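Local structure of antiterminator Q protein (Enterobacteria phage SfI, 6JNY) at residues S72-D77 and F139-V144; A96-Y101 and T125-V130; A105-M110 and I118-L123. The protein acts as a phage transcription antitermination factor, probably working with RNA polymerase so that transcription continues past terminators. All coordinates share one frame; numbering follows the deposited sequence.

Contact 1 (S72-D77 and F139-V144); sequences SVMYID and FMIYPV
Val73 meets three residues of helix 123-155 with its two methyl branches. CG1 is anti to the backbone N (chi1 164°) and reaches Met140 and Ile141. It comes to 3.7 Å from Met140 CB and to 3.9 Å from Ile141 CG1. CG2 points the other way along the helix and meets Val144 CG2 tip to tip at 3.7 Å. The two branches thus touch residues about one turn apart on the partner helix. Met140 is extended at chi2 and bends at its last torsion (chi3 66°). The bend brings its methyl end back against 72-77. There Met140 CE lies 3.7 Å from Val73 O and meets Ile76 CD1, tip to tip, at 3.8 Å. Met74 is bent at both chi2 and chi3, and its CG and sulfur lie against Ile141 CD1. Met74 SD sits 4.1 Å from Ile141 CD1, and the two chains cross at about a right angle. Leu84 of helix 78-90 touches both Met74 and Ile141, so the three helices meet here. Just beyond, Asp77 is the N-cap of helix 78-90, with OD1 hydrogen-bonded to Ala80 N. No hydrogen bond spans the two segments. Between them the contact is apolar throughout, so the fit depends on shape rather than on directed bonds.

Contact 2 (A96-Y101 and T125-V130); sequences AIASYY and TCRREV
Tyr101 lies across helix 123-155 and has the most surface buried in this contact. With chi1 near 180° (-176°) the ring swings out over that helix, to Cys126, Glu129 and Val130. The sulfur of Cys126 stands at the ring edge, with Cys126 SG 3.5 Å from Tyr101 CD2. Cys126 O lies over one face. Val130 CG2 approaches obliquely, 3.7 Å from Tyr101 CD1. At the far end Tyr101 OH donates to Glu129 OE1 over 2.6 Å. The oxygen is met on its anti side, 28° out of the carboxylate plane. Lys79 also hydrogen-bonds to the hydroxyl, and Arg108 forms a salt bridge to the same carboxylate oxygen, so both polar atoms have a second partner. The axes of the segments 96-101 and 125-130 come within 8.5 Å, with their N-to-C directions 124° apart. Helices 78-90 and 94-103 follow each other over a short turn, consistent with the family's placement among helix-turn-helix proteins. The contact sets the second of them against helix 123-155. Ala98 marks the nearest backbone approach, its CA 5.0 Å from Arg127 CA. Its methyl rests on the start of the arginine chain, with Ala98 CB 3.6 Å from Arg127 CG. Both branches of Val130 reach Ile97 CG2, and Val130 CG2 also lies 3.9 Å from Ala98 CA. Ile97 packs on Ile83 of helix 78-90 as well.

Contact 3 (A105-M110 and I118-L123); sequences ARPRKM and IQKPSL
Arg108 and Gln119 form an antiparallel hydrogen-bonded pair, each giving its N-H to the other's carbonyl. Both bonds, Arg108 N to Gln119 O and Gln119 N to Arg108 O, measure 3.0 Å. They are not alike at the acceptor. Arg108 O is met in the carbonyl plane, whereas Gln119 O receives its donor from 55° above the plane. Lys109 and Ile118 follow as a non-hydrogen-bonded pair. Ile118 CA also makes a C-H...O contact of 3.3 Å with Arg108 O. Residues 105-107, before Arg108, and 120-121, after Gln119, are loop and still touch. Here Pro121 is the most covered residue. Its ring meets Ala105, with Pro121 CG 3.6 Å from Ala105 CB. The same carbon lies over one face of the Arg108 guanidinium, 3.6 Å from Arg108 NE. The arginine chain is extended from CG to NE, and its polar end has Glu129 of helix 123-155 as partner. Lys120 runs alongside the backbone of Ala105. A water joins them, accepting from Lys120 NZ at 2.6 Å and donating to Ala105 O at 2.8 Å. On the sheet face of Lys109 and Ile118, Ile118 CG2 reaches Pro107 CB at 3.7 Å, and its CD1 branch lies beside Lys109. On the face of Arg108 and Gln119, Met110 crosses Gln119 obliquely, its sulfur and methyl near the amide oxygen. The arrangement is the open end of a two-stranded beta hairpin, strands 108-112 and 115-119, where the chain enters from helix 94-103 and leaves into helix 123-155.

Overall arrangement
Contacts 1 and 2 use the same long helix, 123-155, at places on opposite sides of the chain's centre, about 21 Å apart between contact centres. Both are partly buried. Contact 1 is wholly apolar, while contact 2 combines apolar packing with a charged and hydroxyl cluster. Contact 3 is a surface contact, its centre about 23 Å from the centre of the chain. It combines backbone hydrogen bonds with apolar side-chain contacts and a bridging water. A salt bridge and a proline-cysteine contact join contacts 2 and 3, so the base of the hairpin is tied to the helix pair. Contact 1 touches neither.

Contact 1 (S72-D77 and F139-V144)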
loop_
_atom_site.group_PDB
_atom_site.type_symbol
_atom_site.label_atom_id
_atom_site.label_comp_id
_atom_site.label_asym_id
_atom_site.label_seq_id
_atom_site.Cartn_x
_atom_site.Cartn_y
_atom_site.Cartn_z
ATOM N N SER A 72 -0.864 11.377 -1.757
ATOM C CA SER A 72 -0.633 12.441 -0.787
ATOM C C SER A 72 -0.324 11.902 0.604
ATOM O O SER A 72 0.200 12.641 1.447
ATOM C CB SER A 72 -1.861 13.344 -0.725
ATOM O OG SER A 72 -2.899 12.742 0.014
ATOM N N VAL A 73 -0.667 10.649 0.876
ATOM C CA VAL A 73 -0.380 10.017 2.151
ATOM C C VAL A 73 0.905 9.200 2.093
ATOM O O VAL A 73 1.719 9.254 3.015
ATOM C CB VAL A 73 -1.585 9.147 2.579
ATOM C CG1 VAL A 73 -1.197 8.176 3.683
ATOM C CG2 VAL A 73 -2.765 10.033 3.007
ATOM N N MET A 74 1.095 8.431 1.020
ATOM C CA MET A 74 2.137 7.419 0.950
ATOM C C MET A 74 3.442 7.902 0.340
ATOM O O MET A 74 4.419 7.141 0.340
ATOM C CB MET A 74 1.643 6.216 0.136
ATOM C CG MET A 74 0.406 5.537 0.711
ATOM S SD MET A 74 0.657 4.906 2.383
ATOM C CE MET A 74 2.078 3.842 2.134
ATOM N N TYR A 75 3.489 9.125 -0.205
ATOM C CA TYR A 75 4.729 9.587 -0.819
ATOM C C TYR A 75 5.874 9.619 0.182
ATOM O O TYR A 75 7.036 9.569 -0.223
ATOM C CB TYR A 75 4.548 10.976 -1.451
ATOM C CG TYR A 75 4.596 12.104 -0.436
ATOM C CD1 TYR A 75 3.450 12.512 0.236
ATOM C CD2 TYR A 75 5.795 12.751 -0.134
ATOM C CE1 TYR A 75 3.488 13.533 1.172
ATOM C CE2 TYR A 75 5.843 13.759 0.805
ATOM C CZ TYR A 75 4.690 14.151 1.450
ATOM O OH TYR A 75 4.743 15.162 2.386
ATOM N N ILE A 76 5.562 9.706 1.476
ATOM C CA ILE A 76 6.593 9.821 2.504
ATOM C C ILE A 76 7.411 8.540 2.628
ATOM O O ILE A 76 8.572 8.579 3.052
ATOM C CB ILE A 76 5.961 10.216 3.851
ATOM C CG1 ILE A 76 4.961 9.148 4.304
ATOM C CG2 ILE A 76 5.280 11.564 3.743
ATOM C CD1 ILE A 76 4.786 9.035 5.814
ATOM N N ASP A 77 6.835 7.392 2.273
ATOM C CA ASP A 77 7.453 6.090 2.528
ATOM C C ASP A 77 7.364 5.289 1.236
ATOM O O ASP A 77 6.388 4.566 1.016
ATOM C CB ASP A 77 6.741 5.398 3.683
ATOM C CG ASP A 77 7.457 4.143 4.157
ATOM O OD1 ASP A 77 8.306 3.606 3.420
ATOM O OD2 ASP A 77 7.160 3.695 5.285
ATOM N N PHE A 139 -4.138 2.322 7.924
ATOM C CA PHE A 139 -4.457 3.226 9.023
ATOM C C PHE A 139 -4.251 4.682 8.623
ATOM O O PHE A 139 -5.067 5.552 8.973
ATOM C CB PHE A 139 -3.608 2.854 10.239
ATOM C CG PHE A 139 -3.941 3.658 11.460
ATOM C CD1 PHE A 139 -4.987 3.285 12.280
ATOM C CD2 PHE A 139 -3.222 4.800 11.762
ATOM C CE1 PHE A 139 -5.306 4.037 13.405
ATOM C CE2 PHE A 139 -3.540 5.558 12.878
ATOM C CZ PHE A 139 -4.577 5.170 13.692
ATOM N N MET A 140 -3.158 4.968 7.911
ATOM C CA MET A 140 -2.870 6.333 7.470
ATOM C C MET A 140 -3.855 6.780 6.399
ATOM O O MET A 140 -4.257 7.955 6.357
ATOM C CB MET A 140 -1.455 6.420 6.909
ATOM C CG MET A 140 -0.331 6.201 7.904
ATOM S SD MET A 140 1.173 5.698 7.028
ATOM C CE MET A 140 1.527 7.186 6.098
ATOM N N ILE A 141 -4.222 5.871 5.498
ATOM C CA ILE A 141 -5.069 6.241 4.375
ATOM C C ILE A 141 -6.510 6.493 4.814
ATOM O O ILE A 141 -7.166 7.412 4.309
ATOM C CB ILE A 141 -4.966 5.180 3.265
ATOM C CG1 ILE A 141 -3.591 5.233 2.614
ATOM C CG2 ILE A 141 -6.029 5.415 2.214
ATOM C CD1 ILE A 141 -3.277 3.968 1.815
ATOM N N TYR A 142 -7.032 5.702 5.750
ATOM C CA TYR A 142 -8.457 5.699 6.074
ATOM C C TYR A 142 -9.054 7.086 6.352
ATOM O O TYR A 142 -10.034 7.462 5.695
ATOM C CB TYR A 142 -8.783 4.739 7.238
ATOM C CG TYR A 142 -10.210 4.906 7.705
ATOM C CD1 TYR A 142 -11.252 4.307 7.014
ATOM C CD2 TYR A 142 -10.526 5.732 8.780
ATOM C CE1 TYR A 142 -12.568 4.481 7.391
ATOM C CE2 TYR A 142 -11.842 5.919 9.161
ATOM C CZ TYR A 142 -12.858 5.285 8.466
ATOM O OH TYR A 142 -14.174 5.463 8.849
ATOM N N PRO A 143 -8.543 7.867 7.312
ATOM C CA PRO A 143 -9.206 9.156 7.585
ATOM C C PRO A 143 -9.142 10.103 6.415
ATOM O O PRO A 143 -10.064 10.908 6.224
ATOM C CB PRO A 143 -8.433 9.709 8.784
ATOM C CG PRO A 143 -7.079 9.092 8.674
ATOM C CD PRO A 143 -7.315 7.707 8.118
ATOM N N VAL A 144 -8.084 10.026 5.615
ATOM C CA VAL A 144 -7.948 10.918 4.473
ATOM C C VAL A 144 -8.925 10.543 3.375
ATOM O O VAL A 144 -9.490 11.416 2.708
ATOM C CB VAL A 144 -6.495 10.940 3.973
ATOM C CG1 VAL A 144 -6.322 11.975 2.874
ATOM C CG2 VAL A 144 -5.554 11.230 5.131
#

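Contact 2 (A96-Y101 and T125-V130)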
loop_
_atom_site.group_PDB
_atom_site.type_symbol
_atom_site.label_atom_id
_atom_site.label_comp_id
_atom_site.label_asym_id
_atom_site.label_seq_id
_atom_site.Cartn_x
_atom_site.Cartn_y
_atom_site.Cartn_z
ATOM N N ALA A 96 3.722 -13.658 -1.214
ATOM C CA ALA A 96 4.568 -13.406 -2.374
ATOM C C ALA A 96 5.378 -12.131 -2.202
ATOM O O ALA A 96 6.556 -12.079 -2.571
ATOM C CB ALA A 96 3.725 -13.365 -3.648
ATOM N N ILE A 97 4.766 -11.088 -1.631
ATOM C CA ILE A 97 5.505 -9.859 -1.361
ATOM C C ILE A 97 6.604 -10.110 -0.338
ATOM O O ILE A 97 7.739 -9.642 -0.498
ATOM C CB ILE A 97 4.534 -8.771 -0.878
ATOM C CG1 ILE A 97 3.501 -8.455 -1.961
ATOM C CG2 ILE A 97 5.306 -7.528 -0.430
ATOM C CD1 ILE A 97 2.324 -7.637 -1.419
ATOM N N ALA A 98 6.295 -10.874 0.708
ATOM C CA ALA A 98 7.290 -11.145 1.739
ATOM C C ALA A 98 8.441 -11.989 1.209
ATOM O O ALA A 98 9.589 -11.793 1.622
ATOM C CB ALA A 98 6.639 -11.816 2.942
ATOM N N SER A 99 8.161 -12.917 0.295
ATOM C CA SER A 99 9.231 -13.732 -0.272
ATOM C C SER A 99 10.263 -12.870 -0.982
ATOM O O SER A 99 11.472 -13.088 -0.833
ATOM C CB SER A 99 8.647 -14.767 -1.232
ATOM O OG SER A 99 9.678 -15.542 -1.820
ATOM N N TYR A 100 9.810 -11.888 -1.761
ATOM C CA TYR A 100 10.745 -11.007 -2.453
ATOM C C TYR A 100 11.434 -10.060 -1.480
ATOM O O TYR A 100 12.630 -9.784 -1.621
ATOM C CB TYR A 100 10.042 -10.209 -3.548
ATOM C CG TYR A 100 11.020 -9.388 -4.348
ATOM C CD1 TYR A 100 11.120 -8.021 -4.162
ATOM C CD2 TYR A 100 11.875 -9.992 -5.266
ATOM C CE1 TYR A 100 12.028 -7.268 -4.878
ATOM C CE2 TYR A 100 12.788 -9.250 -5.987
ATOM C CZ TYR A 100 12.859 -7.884 -5.788
ATOM O OH TYR A 100 13.766 -7.129 -6.503
ATOM N N TYR A 101 10.674 -9.526 -0.518
ATOM C CA TYR A 101 11.216 -8.681 0.544
ATOM C C TYR A 101 12.339 -9.403 1.277
ATOM O O TYR A 101 13.404 -8.830 1.531
ATOM C CB TYR A 101 10.044 -8.382 1.488
ATOM C CG TYR A 101 10.218 -7.442 2.669
ATOM C CD1 TYR A 101 9.520 -6.242 2.716
ATOM C CD2 TYR A 101 10.978 -7.799 3.777
ATOM C CE1 TYR A 101 9.616 -5.400 3.806
ATOM C CE2 TYR A 101 11.086 -6.955 4.877
ATOM C CZ TYR A 101 10.406 -5.758 4.877
ATOM O OH TYR A 101 10.502 -4.914 5.964
ATOM N N THR A 125 10.130 -13.072 9.954
ATOM C CA THR A 125 10.205 -11.650 10.271
ATOM C C THR A 125 9.730 -10.807 9.099
ATOM O O THR A 125 8.988 -9.838 9.285
ATOM C CB THR A 125 11.640 -11.282 10.641
ATOM O OG1 THR A 125 12.000 -11.946 11.857
ATOM C CG2 THR A 125 11.783 -9.773 10.840
ATOM N N CYS A 126 10.141 -11.162 7.883
ATOM C CA CYS A 126 9.731 -10.396 6.713
ATOM C C CYS A 126 8.225 -10.485 6.491
ATOM O O CYS A 126 7.590 -9.493 6.117
ATOM C CB CYS A 126 10.500 -10.873 5.486
ATOM S SG CYS A 126 12.268 -10.465 5.573
ATOM N N ARG A 127 7.630 -11.657 6.738
ATOM C CA ARG A 127 6.178 -11.774 6.619
ATOM C C ARG A 127 5.463 -10.866 7.611
ATOM O O ARG A 127 4.478 -10.202 7.259
ATOM C CB ARG A 127 5.747 -13.219 6.848
ATOM C CG ARG A 127 6.046 -14.119 5.693
ATOM C CD ARG A 127 5.851 -15.561 6.096
ATOM N NE ARG A 127 6.031 -16.427 4.946
ATOM C CZ ARG A 127 6.137 -17.748 5.009
ATOM N NH1 ARG A 127 6.083 -18.364 6.180
ATOM N NH2 ARG A 127 6.299 -18.444 3.893
ATOM N N ARG A 128 5.937 -10.830 8.858
ATOM C CA ARG A 128 5.327 -9.959 9.856
ATOM C C ARG A 128 5.465 -8.494 9.461
ATOM O O ARG A 128 4.509 -7.717 9.586
ATOM C CB ARG A 128 5.954 -10.211 11.229
ATOM C CG ARG A 128 5.350 -9.339 12.314
ATOM C CD ARG A 128 5.971 -9.567 13.686
ATOM N NE ARG A 128 7.432 -9.565 13.670
ATOM C CZ ARG A 128 8.184 -8.468 13.657
ATOM N NH1 ARG A 128 7.620 -7.266 13.649
ATOM N NH2 ARG A 128 9.509 -8.572 13.652
ATOM N N GLU A 129 6.641 -8.101 8.965
ATOM C CA GLU A 129 6.853 -6.708 8.580
ATOM C C GLU A 129 5.968 -6.306 7.409
ATOM O O GLU A 129 5.451 -5.184 7.385
ATOM C CB GLU A 129 8.329 -6.453 8.292
ATOM C CG GLU A 129 9.150 -6.409 9.581
ATOM C CD GLU A 129 10.638 -6.298 9.351
ATOM O OE1 GLU A 129 11.067 -6.211 8.184
ATOM O OE2 GLU A 129 11.385 -6.294 10.357
ATOM N N VAL A 130 5.776 -7.189 6.425
ATOM C CA VAL A 130 4.894 -6.837 5.313
ATOM C C VAL A 130 3.469 -6.620 5.808
ATOM O O VAL A 130 2.798 -5.654 5.420
ATOM C CB VAL A 130 4.965 -7.894 4.198
ATOM C CG1 VAL A 130 3.787 -7.725 3.228
ATOM C CG2 VAL A 130 6.295 -7.784 3.474
#

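Contact 3 (A105-M110 and I118-L123)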
loop_
_atom_site.group_PDB
_atom_site.type_symbol
_atom_site.label_atom_id
_atom_site.label_comp_id
_atom_site.label_asym_id
_atom_site.label_seq_id
_atom_site.Cartn_x
_atom_site.Cartn_y
_atom_site.Cartn_z
ATOM N N ALA A 105 16.588 -8.629 1.182
ATOM C CA ALA A 105 16.779 -7.920 2.442
ATOM C C ALA A 105 18.261 -7.697 2.732
ATOM O O ALA A 105 19.105 -8.541 2.426
ATOM C CB ALA A 105 16.141 -8.707 3.585
ATOM N N ARG A 106 18.567 -6.544 3.339
ATOM C CA ARG A 106 19.917 -6.154 3.717
ATOM C C ARG A 106 20.281 -6.729 5.081
ATOM O O ARG A 106 19.401 -7.058 5.887
ATOM C CB ARG A 106 20.017 -4.629 3.769
ATOM C CG ARG A 106 19.898 -3.965 2.411
ATOM C CD ARG A 106 20.956 -4.516 1.468
ATOM N NE ARG A 106 21.794 -3.473 0.889
ATOM C CZ ARG A 106 22.238 -3.485 -0.365
ATOM N NH1 ARG A 106 21.920 -4.487 -1.178
ATOM N NH2 ARG A 106 22.998 -2.490 -0.811
ATOM N N PRO A 107 21.575 -6.873 5.371
ATOM C CA PRO A 107 21.979 -7.269 6.725
ATOM C C PRO A 107 21.527 -6.217 7.723
ATOM O O PRO A 107 21.581 -5.016 7.447
ATOM C CB PRO A 107 23.509 -7.322 6.644
ATOM C CG PRO A 107 23.846 -7.318 5.196
ATOM C CD PRO A 107 22.733 -6.635 4.488
ATOM N N ARG A 108 21.070 -6.673 8.887
ATOM C CA ARG A 108 20.575 -5.779 9.924
ATOM C C ARG A 108 21.339 -6.021 11.213
ATOM O O ARG A 108 21.835 -7.123 11.460
ATOM C CB ARG A 108 19.119 -6.061 10.271
ATOM C CG ARG A 108 18.151 -5.966 9.152
ATOM C CD ARG A 108 16.787 -6.326 9.679
ATOM N NE ARG A 108 15.766 -6.131 8.668
ATOM C CZ ARG A 108 14.470 -6.277 8.890
ATOM N NH1 ARG A 108 14.036 -6.629 10.092
ATOM N NH2 ARG A 108 13.612 -6.083 7.903
ATOM N N LYS A 109 21.389 -4.987 12.047
ATOM C CA LYS A 109 21.852 -5.128 13.421
ATOM C C LYS A 109 20.699 -5.693 14.239
ATOM O O LYS A 109 19.681 -5.020 14.434
ATOM C CB LYS A 109 22.295 -3.771 13.961
ATOM C CG LYS A 109 23.154 -3.869 15.196
ATOM C CD LYS A 109 23.583 -2.499 15.693
ATOM C CE LYS A 109 24.458 -1.765 14.693
ATOM N NZ LYS A 109 24.918 -0.471 15.302
ATOM N N MET A 110 20.834 -6.934 14.697
ATOM C CA MET A 110 19.787 -7.600 15.460
ATOM C C MET A 110 20.203 -7.726 16.919
ATOM O O MET A 110 21.302 -8.202 17.222
ATOM C CB MET A 110 19.450 -8.967 14.863
ATOM C CG MET A 110 18.512 -8.880 13.668
ATOM S SD MET A 110 18.138 -10.485 12.958
ATOM C CE MET A 110 17.649 -11.396 14.420
ATOM N N ILE A 118 25.006 -9.184 13.404
ATOM C CA ILE A 118 24.578 -8.760 12.073
ATOM C C ILE A 118 24.043 -9.978 11.339
ATOM O O ILE A 118 24.741 -10.991 11.212
ATOM C CB ILE A 118 25.735 -8.116 11.288
ATOM C CG1 ILE A 118 26.318 -6.927 12.052
ATOM C CG2 ILE A 118 25.275 -7.732 9.880
ATOM C CD1 ILE A 118 25.294 -5.869 12.435
ATOM N N GLN A 119 22.808 -9.883 10.850
ATOM C CA GLN A 119 22.164 -11.011 10.188
ATOM C C GLN A 119 21.027 -10.480 9.327
ATOM O O GLN A 119 20.393 -9.481 9.672
ATOM C CB GLN A 119 21.613 -11.970 11.245
ATOM C CG GLN A 119 21.220 -13.345 10.747
ATOM C CD GLN A 119 20.886 -14.280 11.895
ATOM O OE1 GLN A 119 20.276 -13.870 12.882
ATOM N NE2 GLN A 119 21.294 -15.541 11.776
ATOM N N LYS A 120 20.787 -11.145 8.197
ATOM C CA LYS A 120 19.614 -10.818 7.405
ATOM C C LYS A 120 18.357 -11.342 8.104
ATOM O O LYS A 120 18.405 -12.349 8.816
ATOM C CB LYS A 120 19.735 -11.426 6.010
ATOM C CG LYS A 120 20.620 -10.610 5.083
ATOM C CD LYS A 120 20.706 -11.210 3.695
ATOM C CE LYS A 120 21.818 -10.551 2.893
ATOM N NZ LYS A 120 21.864 -11.024 1.480
ATOM N N PRO A 121 17.222 -10.665 7.937
ATOM C CA PRO A 121 16.012 -11.082 8.650
ATOM C C PRO A 121 15.474 -12.411 8.135
ATOM O O PRO A 121 15.611 -12.756 6.959
ATOM C CB PRO A 121 15.024 -9.938 8.370
ATOM C CG PRO A 121 15.483 -9.352 7.104
ATOM C CD PRO A 121 16.991 -9.465 7.118
ATOM N N SER A 122 14.857 -13.155 9.048
ATOM C CA SER A 122 14.226 -14.417 8.700
ATOM C C SER A 122 13.010 -14.168 7.812
ATOM O O SER A 122 12.512 -13.042 7.695
ATOM C CB SER A 122 13.800 -15.161 9.964
ATOM O OG SER A 122 12.692 -14.540 10.588
ATOM N N LEU A 123 12.537 -15.239 7.165
ATOM C CA LEU A 123 11.322 -15.124 6.367
ATOM C C LEU A 123 10.119 -14.823 7.251
ATOM O O LEU A 123 9.242 -14.038 6.874
ATOM C CB LEU A 123 11.102 -16.399 5.551
ATOM C CG LEU A 123 9.910 -16.416 4.594
ATOM C CD1 LEU A 123 10.057 -15.375 3.493
ATOM C CD2 LEU A 123 9.758 -17.818 3.990
HETATM O O HOH W 1 19.605 -10.359 0.351
#